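Local coordinates for predicted transcriptional regulator (Oenococcus oeni, PDB 3BY6), which probably binds DNA and regulates transcription, as a winged helix-turn-helix protein of the GntR family, at residues 14-19 and 43-48; 18-23 and 27-32; 39-44 and 50-55; 66-69 and 73-76; 96-101 and 109-114. One frame throughout, in Å; residues are numbered along the deposited sequence.

In the fold
Contacts 1 to 4 lie in the winged helix-turn-helix domain; contact 5 lies about 30 to 41 Å from them, centre to centre, in the C-terminal helices. Contacts 3 and 5 are buried and made of aliphatic side chains between helices. Contact 1 is mixed: beside contact 3, with which it shares helix 38-45, it is apolar, and its other half is a salt bridge with a bound water at the second subunit. Contacts 2 and 4 lie at the surface and rest largely on backbone hydrogen bonds; they touch each other where N32 meets T76. Helix 12-25 serves both contacts 1 and 2. The second subunit reaches contacts 1, 2, 3 and 5, but not the wing of contact 4.

Contact 1. Residues 14-19 and 43-48; sequences LQLVDR and LQEKIN
Within the winged helix-turn-helix domain, L16 and R19 of helix 12-25 lean on E45 and I47, which lie where helix 38-45 gives way to the turn. The apolar half is made by the two methyls of L16: CD2 meets I47 CD1 at 3.7 Å, while CD1 rests against E45 CG at 4.1 Å. Branched aliphatic residues suit this place, because V52 and A55 of helix 49-61 close on the same leucine. One helical turn further on, R19 sends out a chain extended from CG to NE, its CG anti to the backbone N (chi1 176°). E45 comes from the opposite direction, bent at chi2 (-61°), and the two form a salt bridge, R19 NE to E45 OE2, 3.1 Å. Carboxylate and guanidinium planes stand 85° apart, so this is a single-nitrogen bridge rather than a paired, coplanar one. In the helix-turn-helix, K46, with positive phi, takes the chain out of helical geometry and so helps bring I47 toward L16. The other oxygen, E45 OE1, accepts from the backbone N of M4 of the second subunit and takes a hydrogen from water 1 at 2.6 Å; that water also accepts from Q44 NE2 at 2.9 Å and, weakly, from R19 NH2. With an alanine in place of E45, R19 would probably lose its salt-bridge mate, keeping the weak, long pairing to E23, and M4 of the second subunit would lose its acceptor. M4 also packs on L16 and R19.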
# COMPACT_ATOMS: atom_id res chain seq x y z
N LEU D 14 -14.89 0.10 -3.95
CA LEU D 14 -13.62 0.01 -4.66
C LEU D 14 -12.74 -1.10 -4.13
O LEU D 14 -11.94 -1.65 -4.85
CB LEU D 14 -12.87 1.35 -4.62
CG LEU D 14 -13.62 2.45 -5.38
CD1 LEU D 14 -13.22 3.88 -4.91
CD2 LEU D 14 -13.50 2.29 -6.89
N GLN D 15 -12.88 -1.46 -2.86
CA GLN D 15 -12.18 -2.66 -2.41
C GLN D 15 -12.74 -3.91 -3.08
O GLN D 15 -12.02 -4.88 -3.33
CB GLN D 15 -12.22 -2.78 -0.90
CG GLN D 15 -11.54 -1.58 -0.18
CD GLN D 15 -11.54 -1.72 1.33
OE1 GLN D 15 -11.38 -2.81 1.87
NE2 GLN D 15 -11.73 -0.60 2.01
N LEU D 16 -14.04 -3.91 -3.36
CA LEU D 16 -14.65 -5.03 -4.07
C LEU D 16 -14.33 -5.01 -5.57
O LEU D 16 -14.10 -6.05 -6.14
CB LEU D 16 -16.17 -5.05 -3.89
CG LEU D 16 -16.93 -6.19 -4.59
CD1 LEU D 16 -16.35 -7.56 -4.28
CD2 LEU D 16 -18.40 -6.09 -4.15
N VAL D 17 -14.33 -3.82 -6.17
CA VAL D 17 -13.82 -3.64 -7.53
C VAL D 17 -12.41 -4.23 -7.60
O VAL D 17 -12.11 -5.01 -8.53
CB VAL D 17 -13.83 -2.11 -7.99
CG1 VAL D 17 -13.02 -1.86 -9.31
CG2 VAL D 17 -15.28 -1.58 -8.13
N ASP D 18 -11.56 -3.91 -6.62
CA ASP D 18 -10.17 -4.39 -6.62
C ASP D 18 -10.15 -5.89 -6.52
O ASP D 18 -9.32 -6.58 -7.14
CB ASP D 18 -9.35 -3.90 -5.42
CG ASP D 18 -9.11 -2.37 -5.38
OD1 ASP D 18 -9.29 -1.65 -6.37
OD2 ASP D 18 -8.74 -1.91 -4.27
N ARG D 19 -11.03 -6.41 -5.66
CA ARG D 19 -10.99 -7.85 -5.38
C ARG D 19 -11.34 -8.62 -6.65
O ARG D 19 -10.67 -9.59 -7.01
CB ARG D 19 -11.97 -8.25 -4.26
CG ARG D 19 -12.04 -9.74 -4.00
CD ARG D 19 -13.16 -10.05 -2.98
NE ARG D 19 -13.07 -11.38 -2.36
CZ ARG D 19 -12.15 -11.76 -1.47
NH1 ARG D 19 -11.17 -10.94 -1.10
NH2 ARG D 19 -12.19 -12.99 -0.96
N LEU D 43 -24.28 -11.11 -0.16
CA LEU D 43 -24.26 -12.21 0.81
C LEU D 43 -22.92 -12.95 0.90
O LEU D 43 -22.54 -13.41 1.96
CB LEU D 43 -25.36 -13.22 0.46
CG LEU D 43 -25.51 -14.47 1.33
CD1 LEU D 43 -25.81 -14.09 2.77
CD2 LEU D 43 -26.60 -15.35 0.75
N GLN D 44 -22.22 -13.11 -0.21
CA GLN D 44 -20.86 -13.65 -0.19
C GLN D 44 -19.90 -12.74 0.57
O GLN D 44 -19.16 -13.21 1.42
CB GLN D 44 -20.37 -13.86 -1.62
CG GLN D 44 -18.93 -14.29 -1.82
CD GLN D 44 -18.58 -15.60 -1.16
OE1 GLN D 44 -19.23 -16.61 -1.39
NE2 GLN D 44 -17.54 -15.58 -0.31
N GLU D 45 -19.92 -11.44 0.30
CA GLU D 45 -18.92 -10.51 0.87
C GLU D 45 -19.41 -9.74 2.11
O GLU D 45 -18.67 -8.95 2.69
CB GLU D 45 -18.42 -9.52 -0.19
CG GLU D 45 -17.92 -10.16 -1.48
CD GLU D 45 -16.74 -11.10 -1.27
OE1 GLU D 45 -16.36 -11.42 -0.13
OE2 GLU D 45 -16.17 -11.53 -2.27
N LYS D 46 -20.66 -10.00 2.50
CA LYS D 46 -21.28 -9.39 3.67
C LYS D 46 -21.29 -7.85 3.58
O LYS D 46 -20.99 -7.16 4.55
CB LYS D 46 -20.61 -9.88 4.95
CG LYS D 46 -20.68 -11.38 5.13
CD LYS D 46 -20.12 -11.77 6.48
CE LYS D 46 -20.67 -13.06 7.03
NZ LYS D 46 -20.46 -13.04 8.53
N ILE D 47 -21.65 -7.35 2.40
CA ILE D 47 -21.71 -5.92 2.10
C ILE D 47 -23.16 -5.53 1.80
O ILE D 47 -23.98 -6.36 1.44
CB ILE D 47 -20.93 -5.57 0.80
CG1 ILE D 47 -19.51 -6.12 0.81
CG2 ILE D 47 -20.87 -4.08 0.56
CD1 ILE D 47 -18.85 -5.89 -0.53
N ASN D 48 -23.44 -4.24 1.95
CA ASN D 48 -24.69 -3.63 1.52
C ASN D 48 -24.88 -3.93 0.01
O ASN D 48 -23.95 -3.79 -0.79
CB ASN D 48 -24.61 -2.12 1.87
CG ASN D 48 -25.84 -1.31 1.46
OD1 ASN D 48 -26.90 -1.86 1.11
ND2 ASN D 48 -25.71 0.03 1.51
O HOH W 1 -15.25 -13.74 -0.27

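Contact 2. Residues 18-23 and 27-32; sequences DRIKNE and DVLSAN
The peptide carbonyl of E23 is met from above its plane by the backbone N of L29, 69° out of it, rather than along a lone pair. That bond is 3.1 Å long from L29 N to E23 O, nearly straight at the hydrogen (168°), and E23 O also takes a weak, bent bond from V28 N at 2.7 Å. The carboxylate of E23 has L29 beside it, L29 CD1 coming to 3.1 Å from E23 OE1, a tight contact, with L29 CG at 3.6 Å; its other oxygen, OE2, sits well out of the plane of the R19 guanidinium in a long pairing of charges alone. In the carboxylate of D27, OD1 is approached from above the plane by S30 OG at 2.9 Å.

The positive phi of D27 (68°) turns the chain back, so that V28 and L29 face the last turns of helix 12-25. V28 CB packs on E23 CB at 3.8 Å, and the isobutyl group of L29 reaches on to I20, CD1 to CG2, 4.2 Å. I20 is buried against L59 of helix 49-61, so leucine carries the loop toward the core. Thus, near the C-terminal end of helix 12-25, the E23 carbonyl is taken by the loop leading to strand 34-35, with a good bond from L29 N and a weak one from V28 N; the glutamate's aliphatic stem serves as hydrophobic cover, while its carboxylate keeps a long charge pairing with R19, whose closer partner is E45.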
# COMPACT_ATOMS: atom_id res chain seq x y z
N ASP D 18 -11.56 -3.91 -6.62
CA ASP D 18 -10.17 -4.39 -6.62
C ASP D 18 -10.15 -5.89 -6.52
O ASP D 18 -9.32 -6.58 -7.14
CB ASP D 18 -9.35 -3.90 -5.42
CG ASP D 18 -9.11 -2.37 -5.38
OD1 ASP D 18 -9.29 -1.65 -6.37
OD2 ASP D 18 -8.74 -1.91 -4.27
N ARG D 19 -11.03 -6.41 -5.66
CA ARG D 19 -10.99 -7.85 -5.38
C ARG D 19 -11.34 -8.62 -6.65
O ARG D 19 -10.67 -9.59 -7.01
CB ARG D 19 -11.97 -8.25 -4.26
CG ARG D 19 -12.04 -9.74 -4.00
CD ARG D 19 -13.16 -10.05 -2.98
NE ARG D 19 -13.07 -11.38 -2.36
CZ ARG D 19 -12.15 -11.76 -1.47
NH1 ARG D 19 -11.17 -10.94 -1.10
NH2 ARG D 19 -12.19 -12.99 -0.96
N ILE D 20 -12.39 -8.17 -7.31
CA ILE D 20 -12.84 -8.88 -8.52
C ILE D 20 -11.85 -8.81 -9.69
O ILE D 20 -11.62 -9.82 -10.38
CB ILE D 20 -14.28 -8.44 -8.93
CG1 ILE D 20 -15.30 -9.09 -7.95
CG2 ILE D 20 -14.56 -8.82 -10.37
CD1 ILE D 20 -16.66 -8.43 -7.88
N LYS D 21 -11.23 -7.64 -9.89
CA LYS D 21 -10.23 -7.52 -10.95
C LYS D 21 -9.02 -8.40 -10.71
O LYS D 21 -8.35 -8.84 -11.65
CB LYS D 21 -9.73 -6.09 -11.07
CG LYS D 21 -10.76 -5.15 -11.62
CD LYS D 21 -10.37 -3.69 -11.42
CE LYS D 21 -9.02 -3.35 -12.01
NZ LYS D 21 -8.57 -2.03 -11.47
N ASN D 22 -8.67 -8.61 -9.45
CA ASN D 22 -7.53 -9.46 -9.16
C ASN D 22 -7.86 -10.94 -9.44
O ASN D 22 -7.00 -11.70 -9.90
CB ASN D 22 -7.04 -9.26 -7.74
CG ASN D 22 -5.61 -9.78 -7.55
OD1 ASN D 22 -5.37 -10.70 -6.76
ND2 ASN D 22 -4.66 -9.19 -8.28
N GLU D 23 -9.10 -11.33 -9.14
CA GLU D 23 -9.56 -12.69 -9.43
C GLU D 23 -9.54 -12.95 -10.93
O GLU D 23 -9.16 -14.03 -11.37
CB GLU D 23 -10.97 -12.92 -8.88
CG GLU D 23 -10.95 -13.03 -7.37
CD GLU D 23 -12.31 -13.27 -6.76
OE1 GLU D 23 -13.34 -13.10 -7.44
OE2 GLU D 23 -12.33 -13.62 -5.56
N ASP D 27 -7.00 -15.50 -12.94
CA ASP D 27 -7.77 -16.63 -13.49
C ASP D 27 -8.66 -17.34 -12.45
O ASP D 27 -9.11 -18.44 -12.66
CB ASP D 27 -6.85 -17.61 -14.22
CG ASP D 27 -7.60 -18.51 -15.24
OD1 ASP D 27 -8.42 -17.98 -16.07
OD2 ASP D 27 -7.37 -19.76 -15.22
N VAL D 28 -8.95 -16.70 -11.32
CA VAL D 28 -9.94 -17.23 -10.38
C VAL D 28 -11.33 -17.10 -11.01
O VAL D 28 -12.20 -17.97 -10.86
CB VAL D 28 -9.82 -16.51 -9.03
CG1 VAL D 28 -11.01 -16.81 -8.10
CG2 VAL D 28 -8.53 -16.91 -8.38
N LEU D 29 -11.54 -15.99 -11.69
CA LEU D 29 -12.70 -15.77 -12.54
C LEU D 29 -12.13 -15.72 -13.94
O LEU D 29 -11.12 -15.07 -14.16
CB LEU D 29 -13.40 -14.46 -12.18
CG LEU D 29 -13.95 -14.41 -10.75
CD1 LEU D 29 -14.34 -12.99 -10.33
CD2 LEU D 29 -15.13 -15.35 -10.60
N SER D 30 -12.76 -16.46 -14.86
CA SER D 30 -12.31 -16.58 -16.25
C SER D 30 -13.18 -15.76 -17.19
O SER D 30 -14.30 -15.41 -16.86
CB SER D 30 -12.28 -18.06 -16.70
OG SER D 30 -11.20 -18.75 -16.07
N ALA D 31 -12.64 -15.51 -18.38
CA ALA D 31 -13.37 -14.80 -19.43
C ALA D 31 -14.78 -15.35 -19.56
O ALA D 31 -14.98 -16.57 -19.59
CB ALA D 31 -12.62 -14.90 -20.80
N ASN D 32 -15.75 -14.44 -19.61
CA ASN D 32 -17.17 -14.76 -19.83
C ASN D 32 -17.88 -15.52 -18.68
O ASN D 32 -19.06 -15.84 -18.79
CB ASN D 32 -17.35 -15.48 -21.17
CG ASN D 32 -16.57 -14.79 -22.31
OD1 ASN D 32 -15.65 -15.38 -22.92
ND2 ASN D 32 -16.91 -13.51 -22.57

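Contact 3. Residues 39-44 and 50-55; sequences RETALQ and NTVAKA
Segments 39-44 and 50-55, on helices 38-45 and 49-61, come nearest at A42 and V52, whose CA atoms are 6.1 Å apart. Each segment is regular helix, bonded internally by its own backbone, for example L43 N to R39 O and K54 N to N50 O, and what joins them is side-chain packing. So small a separation leaves space for one modest side chain, and V52 provides it, its CB pointing toward the other helix. Its CG1, anti to the backbone N (chi1 168°), lies against T41 CG2 at 3.8 Å; the other branch, CG2, comes over the backbone of A42, 3.8 Å from A42 N and 4.0 Å from A42 CB. The valine thus straddles two successive residues, CG1 mainly on T41 and CG2 mainly on A42. Alanine suits A42 because V52 CG2 lies close over its backbone N and CA, and threonine suits T41 because its methyl faces the valine while its hydroxyl bonds to Y56 OH and, weakly, to S37 O. L16 of helix 12-25 and I47 of the turn also pack on V52. Cutting V52 down to an alanine is likely to open a gap beside T41 and A42, with L16 and I47 losing the same neighbour. Two short helices joined by a tight turn and pinned by small residues are the helix-turn-helix itself, helix 49-61 being, as in other GntR regulators, probably the one that reads DNA.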
# COMPACT_ATOMS: atom_id res chain seq x y z
N ARG D 39 -27.27 -9.24 -5.13
CA ARG D 39 -27.74 -9.83 -3.88
C ARG D 39 -26.88 -11.00 -3.42
O ARG D 39 -26.55 -11.11 -2.26
CB ARG D 39 -29.16 -10.30 -4.12
CG ARG D 39 -30.03 -10.48 -2.91
CD ARG D 39 -31.41 -9.89 -3.25
NE ARG D 39 -32.51 -10.50 -2.50
CZ ARG D 39 -33.69 -9.92 -2.30
NH1 ARG D 39 -33.95 -8.69 -2.77
NH2 ARG D 39 -34.63 -10.57 -1.59
N GLU D 40 -26.49 -11.87 -4.34
CA GLU D 40 -25.59 -12.97 -4.01
C GLU D 40 -24.17 -12.56 -3.69
O GLU D 40 -23.49 -13.23 -2.90
CB GLU D 40 -25.52 -13.95 -5.15
CG GLU D 40 -26.82 -14.62 -5.34
CD GLU D 40 -26.91 -15.31 -6.66
OE1 GLU D 40 -26.70 -14.65 -7.72
OE2 GLU D 40 -27.19 -16.53 -6.62
N THR D 41 -23.68 -11.52 -4.35
CA THR D 41 -22.37 -10.99 -3.99
C THR D 41 -22.42 -10.29 -2.60
O THR D 41 -21.54 -10.48 -1.79
CB THR D 41 -21.78 -10.13 -5.13
OG1 THR D 41 -21.57 -10.98 -6.26
CG2 THR D 41 -20.44 -9.45 -4.71
N ALA D 42 -23.47 -9.50 -2.36
CA ALA D 42 -23.70 -8.89 -1.08
C ALA D 42 -23.72 -9.93 0.08
O ALA D 42 -23.18 -9.67 1.16
CB ALA D 42 -24.99 -8.06 -1.13
N LEU D 43 -24.28 -11.11 -0.16
CA LEU D 43 -24.26 -12.21 0.81
C LEU D 43 -22.92 -12.95 0.90
O LEU D 43 -22.54 -13.41 1.96
CB LEU D 43 -25.36 -13.22 0.46
CG LEU D 43 -25.51 -14.47 1.33
CD1 LEU D 43 -25.81 -14.09 2.77
CD2 LEU D 43 -26.60 -15.35 0.75
N GLN D 44 -22.22 -13.11 -0.21
CA GLN D 44 -20.86 -13.65 -0.19
C GLN D 44 -19.90 -12.74 0.57
O GLN D 44 -19.16 -13.21 1.42
CB GLN D 44 -20.37 -13.86 -1.62
CG GLN D 44 -18.93 -14.29 -1.82
CD GLN D 44 -18.58 -15.60 -1.16
OE1 GLN D 44 -19.23 -16.61 -1.39
NE2 GLN D 44 -17.54 -15.58 -0.31
N ASN D 50 -26.37 -2.14 -2.20
CA ASN D 50 -26.09 -0.87 -2.91
C ASN D 50 -24.62 -0.67 -3.21
O ASN D 50 -24.23 -0.15 -4.25
CB ASN D 50 -26.56 0.35 -2.09
CG ASN D 50 -28.05 0.68 -2.29
OD1 ASN D 50 -28.81 -0.09 -2.91
ND2 ASN D 50 -28.46 1.86 -1.79
N THR D 51 -23.80 -1.05 -2.24
CA THR D 51 -22.35 -0.95 -2.34
C THR D 51 -21.87 -1.89 -3.44
O THR D 51 -21.09 -1.50 -4.29
CB THR D 51 -21.73 -1.27 -0.95
OG1 THR D 51 -22.20 -0.31 -0.01
CG2 THR D 51 -20.18 -1.28 -0.96
N VAL D 52 -22.38 -3.12 -3.43
CA VAL D 52 -22.05 -4.08 -4.48
C VAL D 52 -22.52 -3.57 -5.86
O VAL D 52 -21.81 -3.72 -6.86
CB VAL D 52 -22.67 -5.46 -4.18
CG1 VAL D 52 -22.58 -6.39 -5.43
CG2 VAL D 52 -22.01 -6.09 -2.93
N ALA D 53 -23.70 -2.95 -5.90
CA ALA D 53 -24.18 -2.32 -7.12
C ALA D 53 -23.23 -1.22 -7.61
O ALA D 53 -23.01 -1.12 -8.80
CB ALA D 53 -25.56 -1.77 -6.92
N LYS D 54 -22.65 -0.42 -6.71
CA LYS D 54 -21.66 0.58 -7.14
C LYS D 54 -20.39 -0.10 -7.66
O LYS D 54 -19.78 0.36 -8.60
CB LYS D 54 -21.29 1.59 -6.03
CG LYS D 54 -22.46 2.25 -5.30
CD LYS D 54 -22.14 3.63 -4.66
CE LYS D 54 -20.85 3.67 -3.83
NZ LYS D 54 -20.34 5.11 -3.70
N ALA D 55 -20.01 -1.22 -7.05
CA ALA D 55 -18.83 -1.95 -7.49
C ALA D 55 -19.02 -2.49 -8.90
O ALA D 55 -18.14 -2.38 -9.75
CB ALA D 55 -18.54 -3.07 -6.52

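Contact 4. Residues 66-69 and 73-76; sequences RTIP and TFIT
R66 and F74 are an antiparallel hydrogen-bonded pair of the beta hairpin 65-68/72-75, the wing of the winged helix domain. The tight part is the backbone. R66 N donates to F74 O at 2.8 Å, and F74 N returns to R66 O at 2.9 Å. The strand directions are 142° apart, twisted away from exactly antiparallel. R66 O also receives a CA-H...O contact from T73 CA. Next comes the non-hydrogen-bonded pair of T67 and T73, where CA atoms close to 4.2 Å; threonine's beta branch suits a strand, and L35 and I65 pack beside T73. T67 N is taken by E60 OE2 of helix 49-61, which holds this edge strand to the domain.

The solvent side is looser. R66 and I68 are exposed, and on the face shared by R66 and F74 the phenyl ring meets I68 by a single approach, CE2 to CG2, 4.0 Å. R66, its chain bent at chi3 (-50°), leaves NH2 3.5 Å from T76 OG1, an oblique approach longer than a good bond; that hydroxyl bonds instead to N78 N. A long, flexible arginine suits an exposed place at the edge of the sheet. On the face opposite the ring, T67 OG1 and T73 OG1 join in a hydrogen bond of 2.8 Å, and either hydroxyl could be the donor.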
# COMPACT_ATOMS: atom_id res chain seq x y z
N ARG D 66 -19.46 -7.11 -17.89
CA ARG D 66 -20.47 -6.70 -18.89
C ARG D 66 -21.83 -7.19 -18.36
O ARG D 66 -21.96 -8.35 -17.98
CB ARG D 66 -20.14 -7.37 -20.24
CG ARG D 66 -20.48 -6.53 -21.49
CD ARG D 66 -20.27 -7.32 -22.88
NE ARG D 66 -18.94 -7.99 -23.03
CZ ARG D 66 -17.87 -7.51 -23.68
NH1 ARG D 66 -17.91 -6.33 -24.29
NH2 ARG D 66 -16.74 -8.23 -23.74
N THR D 67 -22.82 -6.31 -18.29
CA THR D 67 -24.18 -6.68 -17.90
C THR D 67 -25.09 -6.75 -19.12
O THR D 67 -25.55 -5.71 -19.61
CB THR D 67 -24.78 -5.70 -16.87
OG1 THR D 67 -25.07 -6.41 -15.64
CG2 THR D 67 -26.10 -5.10 -17.37
N ILE D 68 -25.37 -7.97 -19.59
CA ILE D 68 -26.13 -8.17 -20.83
C ILE D 68 -27.63 -8.46 -20.52
O ILE D 68 -27.95 -9.55 -20.01
CB ILE D 68 -25.43 -9.24 -21.75
CG1 ILE D 68 -25.46 -8.79 -23.23
CG2 ILE D 68 -25.98 -10.64 -21.53
CD1 ILE D 68 -24.63 -7.48 -23.57
N PRO D 69 -28.53 -7.48 -20.81
CA PRO D 69 -29.90 -7.42 -20.21
C PRO D 69 -30.70 -8.70 -20.28
O PRO D 69 -30.66 -9.40 -21.29
CB PRO D 69 -30.59 -6.33 -21.04
CG PRO D 69 -29.48 -5.42 -21.45
CD PRO D 69 -28.31 -6.34 -21.73
N THR D 73 -24.71 -10.80 -15.56
CA THR D 73 -23.48 -10.03 -15.50
C THR D 73 -22.37 -11.04 -15.61
O THR D 73 -22.39 -12.08 -14.92
CB THR D 73 -23.30 -9.31 -14.14
OG1 THR D 73 -24.44 -8.47 -13.91
CG2 THR D 73 -22.02 -8.46 -14.10
N PHE D 74 -21.41 -10.71 -16.47
CA PHE D 74 -20.40 -11.66 -16.91
C PHE D 74 -19.07 -10.98 -16.89
O PHE D 74 -18.98 -9.81 -17.17
CB PHE D 74 -20.69 -12.12 -18.36
CG PHE D 74 -21.92 -12.94 -18.50
CD1 PHE D 74 -21.88 -14.30 -18.40
CD2 PHE D 74 -23.15 -12.33 -18.73
CE1 PHE D 74 -23.01 -15.05 -18.53
CE2 PHE D 74 -24.29 -13.08 -18.85
CZ PHE D 74 -24.22 -14.44 -18.75
N ILE D 75 -18.03 -11.72 -16.55
CA ILE D 75 -16.66 -11.27 -16.77
C ILE D 75 -16.48 -10.98 -18.27
O ILE D 75 -16.99 -11.71 -19.10
CB ILE D 75 -15.62 -12.31 -16.31
CG1 ILE D 75 -15.88 -12.74 -14.85
CG2 ILE D 75 -14.19 -11.77 -16.48
CD1 ILE D 75 -16.22 -11.56 -13.87
N THR D 76 -15.78 -9.88 -18.60
CA THR D 76 -15.39 -9.54 -19.97
C THR D 76 -14.77 -10.74 -20.72
O THR D 76 -14.21 -11.66 -20.12
CB THR D 76 -14.40 -8.32 -19.95
OG1 THR D 76 -14.20 -7.81 -21.30
CG2 THR D 76 -13.07 -8.72 -19.30

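Contact 5. Residues 96-101 and 109-114; sequences QVIAEL and ERIKKI
I111 of helix 108-119 carries this contact and is the residue with the largest share of surface buried, pressed between I98 and L101 of helix 79-103. The work is done by one methyl, CD1, which lies 3.7 Å from L101 CB, 3.9 Å from the backbone O of I98, and 4.1 Å from I98 CG2. Its chain is stretched, CD1 anti to CA (chi2 176°), and this full length lets the isoleucine bridge two segments whose nearest CA atoms, those of I98 and I111, are 7.6 Å apart. I98 and L101 lie three residues apart, hence nearly one turn, and so line the same side of their helix; what the carbonyl of I98 offers the methyl is plain van der Waals contact.

Aliphatic residues suit the place because the second subunit closes it: L119 of that subunit packs on I98, and L90 of that subunit on L101. Polar groups keep to its margin, where E100 OE2 forms a salt bridge with R89 of the second subunit. The arrangement is a C-terminal helical hairpin that pairs with its counterpart across the dimer, consistent with the small two-helix dimerisation modules of YtrA-type GntR regulators.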
# COMPACT_ATOMS: atom_id res chain seq x y z
N GLN D 96 8.03 2.23 -7.63
CA GLN D 96 7.73 3.06 -6.47
C GLN D 96 8.58 2.57 -5.29
O GLN D 96 9.41 3.33 -4.76
CB GLN D 96 6.21 2.98 -6.19
CG GLN D 96 5.62 3.59 -4.87
CD GLN D 96 4.06 3.28 -4.73
OE1 GLN D 96 3.64 2.15 -4.38
NE2 GLN D 96 3.22 4.29 -5.04
N VAL D 97 8.46 1.28 -4.94
CA VAL D 97 9.28 0.72 -3.83
C VAL D 97 10.80 0.85 -4.09
O VAL D 97 11.54 1.24 -3.20
CB VAL D 97 8.87 -0.72 -3.40
CG1 VAL D 97 9.21 -1.74 -4.47
CG2 VAL D 97 9.60 -1.08 -2.13
N ILE D 98 11.26 0.56 -5.30
CA ILE D 98 12.70 0.72 -5.63
C ILE D 98 13.14 2.19 -5.55
O ILE D 98 14.24 2.50 -5.07
CB ILE D 98 13.02 0.19 -7.03
CG1 ILE D 98 12.82 -1.33 -7.11
CG2 ILE D 98 14.42 0.57 -7.45
CD1 ILE D 98 13.03 -1.93 -8.49
N ALA D 99 12.27 3.09 -6.00
CA ALA D 99 12.51 4.53 -5.90
C ALA D 99 12.75 4.94 -4.44
O ALA D 99 13.73 5.60 -4.12
CB ALA D 99 11.31 5.33 -6.48
N GLU D 100 11.82 4.53 -3.59
CA GLU D 100 11.88 4.78 -2.17
C GLU D 100 13.07 4.13 -1.42
O GLU D 100 13.65 4.74 -0.54
CB GLU D 100 10.54 4.42 -1.53
CG GLU D 100 10.36 5.22 -0.22
CD GLU D 100 9.02 5.04 0.43
OE1 GLU D 100 8.09 4.56 -0.27
OE2 GLU D 100 8.91 5.40 1.64
N LEU D 101 13.43 2.90 -1.76
CA LEU D 101 14.69 2.29 -1.29
C LEU D 101 15.93 3.06 -1.72
O LEU D 101 16.90 3.12 -0.99
CB LEU D 101 14.83 0.82 -1.76
CG LEU D 101 13.99 -0.25 -1.03
CD1 LEU D 101 13.97 -1.54 -1.83
CD2 LEU D 101 14.44 -0.50 0.42
N GLU D 109 22.87 -1.10 -7.03
CA GLU D 109 23.58 -2.38 -7.18
C GLU D 109 23.21 -3.37 -6.06
O GLU D 109 23.13 -4.58 -6.33
CB GLU D 109 25.10 -2.17 -7.23
CG GLU D 109 25.88 -3.42 -7.68
CD GLU D 109 27.41 -3.28 -7.51
OE1 GLU D 109 27.86 -2.21 -7.00
OE2 GLU D 109 28.16 -4.23 -7.88
N ARG D 110 22.99 -2.87 -4.84
CA ARG D 110 22.50 -3.71 -3.74
C ARG D 110 21.07 -4.19 -3.96
O ARG D 110 20.77 -5.37 -3.74
CB ARG D 110 22.56 -2.99 -2.38
CG ARG D 110 22.01 -3.82 -1.15
CD ARG D 110 23.11 -4.73 -0.51
NE ARG D 110 22.64 -5.89 0.27
CZ ARG D 110 22.02 -5.85 1.46
NH1 ARG D 110 21.70 -4.69 2.03
NH2 ARG D 110 21.67 -6.98 2.07
N ILE D 111 20.19 -3.28 -4.39
CA ILE D 111 18.80 -3.63 -4.67
C ILE D 111 18.77 -4.77 -5.67
O ILE D 111 17.99 -5.70 -5.55
CB ILE D 111 17.97 -2.41 -5.20
CG1 ILE D 111 17.87 -1.33 -4.10
CG2 ILE D 111 16.58 -2.85 -5.66
CD1 ILE D 111 17.17 -0.05 -4.51
N LYS D 112 19.69 -4.71 -6.63
CA LYS D 112 19.82 -5.73 -7.66
C LYS D 112 20.08 -7.12 -7.03
O LYS D 112 19.38 -8.09 -7.34
CB LYS D 112 20.94 -5.31 -8.64
CG LYS D 112 20.92 -6.03 -9.99
CD LYS D 112 21.37 -5.13 -11.16
CE LYS D 112 21.96 -5.98 -12.30
NZ LYS D 112 20.94 -6.93 -12.95
N LYS D 113 21.04 -7.18 -6.11
CA LYS D 113 21.37 -8.39 -5.35
C LYS D 113 20.20 -8.88 -4.53
O LYS D 113 19.96 -10.07 -4.46
CB LYS D 113 22.53 -8.13 -4.40
CG LYS D 113 23.90 -7.87 -5.08
CD LYS D 113 24.34 -9.00 -6.05
CE LYS D 113 25.86 -9.35 -5.94
NZ LYS D 113 26.31 -10.31 -7.02
N ILE D 114 19.49 -7.95 -3.91
CA ILE D 114 18.36 -8.27 -3.05
C ILE D 114 17.27 -8.95 -3.84
O ILE D 114 16.71 -9.97 -3.41
CB ILE D 114 17.81 -6.98 -2.30
CG1 ILE D 114 18.83 -6.45 -1.30
CG2 ILE D 114 16.48 -7.27 -1.56
CD1 ILE D 114 18.37 -5.23 -0.54